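Local structure of ancestral D-type dye decolorizing peroxidase (Geotrichum candidum, 7ANV) at residues L249-L254 against G391-C396. The protein is a haem peroxidase of the dye-decolorizing family that probably uses hydrogen peroxide to oxidise bulky dyes and related compounds. Numbering follows the deposited sequence.
With HEM (protoporphyrin IX containing Fe), chain B.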
loop_
_atom_site.group_PDB
_atom_site.type_symbol
_atom_site.label_atom_id
_atom_site.label_comp_id
_atom_site.label_asym_id
_atom_site.label_seq_id
_atom_site.Cartn_x
_atom_site.Cartn_y
_atom_site.Cartn_z
ATOM N N LEU A 249 -8.699 4.254 -4.787
ATOM C CA LEU A 249 -8.291 3.171 -3.893
ATOM C C LEU A 249 -7.696 2.072 -4.761
ATOM O O LEU A 249 -8.435 1.411 -5.472
ATOM C CB LEU A 249 -9.537 2.682 -3.159
ATOM C CG LEU A 249 -9.358 1.741 -1.962
ATOM C CD1 LEU A 249 -10.665 1.583 -1.210
ATOM C CD2 LEU A 249 -8.793 0.377 -2.314
ATOM N N VAL A 250 -6.411 1.830 -4.625
ATOM C CA VAL A 250 -5.742 0.656 -5.241
ATOM C C VAL A 250 -5.730 -0.467 -4.215
ATOM O O VAL A 250 -5.149 -0.280 -3.141
ATOM C CB VAL A 250 -4.311 0.994 -5.686
ATOM C CG1 VAL A 250 -3.614 -0.277 -6.152
ATOM C CG2 VAL A 250 -4.290 2.105 -6.736
ATOM N N PHE A 251 -6.280 -1.615 -4.592
ATOM C CA PHE A 251 -6.226 -2.845 -3.783
ATOM C C PHE A 251 -5.329 -3.877 -4.470
ATOM O O PHE A 251 -5.569 -4.179 -5.620
ATOM C CB PHE A 251 -7.637 -3.371 -3.504
ATOM C CG PHE A 251 -7.636 -4.534 -2.542
ATOM C CD1 PHE A 251 -7.395 -5.822 -3.005
ATOM C CD2 PHE A 251 -7.904 -4.349 -1.187
ATOM C CE1 PHE A 251 -7.349 -6.894 -2.116
ATOM C CE2 PHE A 251 -7.840 -5.417 -0.292
ATOM C CZ PHE A 251 -7.577 -6.678 -0.764
ATOM N N ARG A 252 -4.376 -4.436 -3.740
ATOM C CA ARG A 252 -3.592 -5.593 -4.187
ATOM C C ARG A 252 -3.484 -6.617 -3.060
ATOM O O ARG A 252 -3.058 -6.271 -1.963
ATOM C CB ARG A 252 -2.162 -5.186 -4.568
ATOM C CG ARG A 252 -2.061 -4.093 -5.603
ATOM C CD ARG A 252 -1.998 -4.641 -6.996
ATOM N NE ARG A 252 -0.696 -5.220 -7.292
ATOM C CZ ARG A 252 -0.418 -6.063 -8.293
ATOM N NH1 ARG A 252 -1.369 -6.580 -9.065
ATOM N NH2 ARG A 252 0.849 -6.405 -8.503
ATOM N N LYS A 253 -3.880 -7.839 -3.352
ATOM C CA LYS A 253 -3.609 -8.982 -2.459
ATOM C C LYS A 253 -2.210 -9.503 -2.776
ATOM O O LYS A 253 -1.990 -10.014 -3.896
ATOM C CB LYS A 253 -4.676 -10.066 -2.609
ATOM C CG LYS A 253 -4.436 -11.227 -1.671
ATOM C CD LYS A 253 -5.381 -12.405 -1.840
ATOM C CE LYS A 253 -4.856 -13.557 -1.010
ATOM N NZ LYS A 253 -5.657 -14.797 -1.152
ATOM N N LEU A 254 -1.268 -9.311 -1.859
ATOM C CA LEU A 254 0.158 -9.645 -2.085
ATOM C C LEU A 254 0.527 -10.764 -1.096
ATOM O O LEU A 254 0.737 -10.505 0.108
ATOM C CB LEU A 254 1.050 -8.425 -1.885
ATOM C CG LEU A 254 0.689 -7.257 -2.779
ATOM C CD1 LEU A 254 1.588 -6.052 -2.484
ATOM C CD2 LEU A 254 0.750 -7.660 -4.254
ATOM N N GLY A 391 0.079 -12.628 3.917
ATOM C CA GLY A 391 0.728 -11.515 3.197
ATOM C C GLY A 391 0.127 -10.200 3.592
ATOM O O GLY A 391 -0.124 -9.963 4.791
ATOM N N LEU A 392 0.049 -9.315 2.616
ATOM C CA LEU A 392 -0.394 -7.927 2.799
ATOM C C LEU A 392 -1.611 -7.687 1.920
ATOM O O LEU A 392 -1.553 -7.987 0.715
ATOM C CB LEU A 392 0.759 -7.001 2.408
ATOM C CG LEU A 392 0.473 -5.518 2.662
ATOM C CD1 LEU A 392 0.297 -5.212 4.144
ATOM C CD2 LEU A 392 1.597 -4.681 2.073
ATOM N N LEU A 393 -2.653 -7.145 2.509
ATOM C CA LEU A 393 -3.767 -6.507 1.773
ATOM C C LEU A 393 -3.312 -5.074 1.597
ATOM O O LEU A 393 -3.431 -4.218 2.539
ATOM C CB LEU A 393 -5.087 -6.647 2.522
ATOM C CG LEU A 393 -5.416 -8.101 2.909
ATOM C CD1 LEU A 393 -6.745 -8.154 3.634
ATOM C CD2 LEU A 393 -5.418 -9.028 1.680
ATOM N N PHE A 394 -2.683 -4.846 0.447
ATOM C CA PHE A 394 -2.089 -3.539 0.122
ATOM C C PHE A 394 -3.223 -2.625 -0.310
ATOM O O PHE A 394 -3.933 -2.963 -1.267
ATOM C CB PHE A 394 -0.996 -3.661 -0.940
ATOM C CG PHE A 394 -0.466 -2.329 -1.399
ATOM C CD1 PHE A 394 -1.074 -1.670 -2.456
ATOM C CD2 PHE A 394 0.579 -1.711 -0.739
ATOM C CE1 PHE A 394 -0.638 -0.429 -2.884
ATOM C CE2 PHE A 394 1.030 -0.469 -1.194
ATOM C CZ PHE A 394 0.433 0.149 -2.260
ATOM N N VAL A 395 -3.327 -1.449 0.320
ATOM C CA VAL A 395 -4.299 -0.412 -0.096
ATOM C C VAL A 395 -3.548 0.903 -0.176
ATOM O O VAL A 395 -2.873 1.251 0.807
ATOM C CB VAL A 395 -5.515 -0.342 0.850
ATOM C CG1 VAL A 395 -6.404 0.893 0.622
ATOM C CG2 VAL A 395 -6.357 -1.600 0.748
ATOM N N CYS A 396 -3.719 1.652 -1.249
ATOM C CA CYS A 396 -3.203 3.018 -1.246
ATOM C C CYS A 396 -4.218 3.928 -1.908
ATOM O O CYS A 396 -5.014 3.458 -2.744
ATOM C CB CYS A 396 -1.792 3.077 -1.805
ATOM S SG CYS A 396 -1.681 2.895 -3.602
HETATM C CHA HEM B . 7.117 1.513 2.975
HETATM C CHB HEM B . 6.836 -3.316 3.246
HETATM C CHC HEM B . 4.295 -3.360 -0.949
HETATM C CHD HEM B . 4.971 1.422 -1.347
HETATM C C1A HEM B . 7.239 0.204 3.403
HETATM C C2A HEM B . 7.876 -0.197 4.603
HETATM C C3A HEM B . 7.817 -1.553 4.678
HETATM C C4A HEM B . 7.109 -2.001 3.528
HETATM C CMA HEM B . 8.347 -2.439 5.794
HETATM C CAA HEM B . 8.585 0.709 5.603
HETATM C CBA HEM B . 7.676 1.459 6.561
HETATM C CGA HEM B . 7.491 2.912 6.228
HETATM O O1A HEM B . 8.378 3.665 5.787
HETATM O O2A HEM B . 6.417 3.378 6.434
HETATM C C1B HEM B . 6.110 -3.733 2.114
HETATM C C2B HEM B . 5.748 -5.094 1.862
HETATM C C3B HEM B . 5.021 -5.127 0.708
HETATM C C4B HEM B . 4.937 -3.717 0.238
HETATM C CMB HEM B . 6.105 -6.287 2.705
HETATM C CAB HEM B . 4.360 -6.254 0.009
HETATM C CBB HEM B . 3.993 -7.424 0.589
HETATM C C1C HEM B . 4.276 -2.050 -1.453
HETATM C C2C HEM B . 3.742 -1.644 -2.686
HETATM C C3C HEM B . 3.976 -0.284 -2.795
HETATM C C4C HEM B . 4.640 0.126 -1.608
HETATM C CMC HEM B . 3.049 -2.554 -3.689
HETATM C CAC HEM B . 3.663 0.659 -3.871
HETATM C CBC HEM B . 3.483 0.280 -5.128
HETATM C C1D HEM B . 5.564 1.813 -0.146
HETATM C C2D HEM B . 5.807 3.241 0.122
HETATM C C3D HEM B . 6.423 3.253 1.324
HETATM C C4D HEM B . 6.543 1.845 1.767
HETATM C CMD HEM B . 5.470 4.475 -0.709
HETATM C CAD HEM B . 6.891 4.478 2.078
HETATM C CBD HEM B . 8.272 4.976 1.617
HETATM C CGD HEM B . 8.644 6.267 2.284
HETATM O O1D HEM B . 9.806 6.328 2.760
HETATM O O2D HEM B . 7.856 7.247 2.319
HETATM N NA HEM B . 6.757 -0.920 2.743
HETATM N NB HEM B . 5.594 -2.962 1.143
HETATM N NC HEM B . 4.864 -0.977 -0.820
HETATM N ND HEM B . 6.044 1.000 0.825
HETATM FE FE HEM B . 5.886 -0.916 0.972
#
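Leu254 and Phe394 stand side by side on the haem-facing side of two antiparallel strands, with Leu254 CD1 3.8 Å from Phe394 CB and also against the haem vinyl carbon CAB. Phe394 reaches the porphyrin itself: with CG anti to the backbone N (chi1 174°), its ring extends to the pyrrole, CE2 lying 3.3 Å from haem C2C, while the methyl CMC sits over the centre of one ring face. Leu392 lays CD2 3.7 Å from haem C3B, so apolar groups meet the apolar rim of the cofactor. With an alanine at Phe394 the CB would still meet Leu254, but the CMC methyl and the pyrrole would probably lose their aromatic cover and Arg252 CG the ring carbon CD1 it rests near. Farther along, Cys396 SG touches Val250 CB at 3.9 Å, a small side chain fitting beside a branched one. What sets this register is the backbone: Val250 pairs with Cys396, Arg252 with Phe394 and Leu254 with Leu392, each pair exchanging two hydrogen bonds; Phe394 N to Arg252 O, for example, measures 2.8 Å. On the other face the Phe251 ring packs CD2 3.7 Å from Val395 CG2 and CZ 4.0 Å from Leu393 CD2, and meets Tyr23 and Phe25 edge-to-face. The buried charges are paired, Arg252 with Asp117 and Lys253 with Asp132 and Asp389. The two strands form the middle of a four-stranded antiparallel sheet of the ferredoxin-like dimeric alpha+beta barrel fold, flanked by strands 366-372 and 466-476, and Phe405 of helix 405-413 packs on Val250, Arg252 and Cys396.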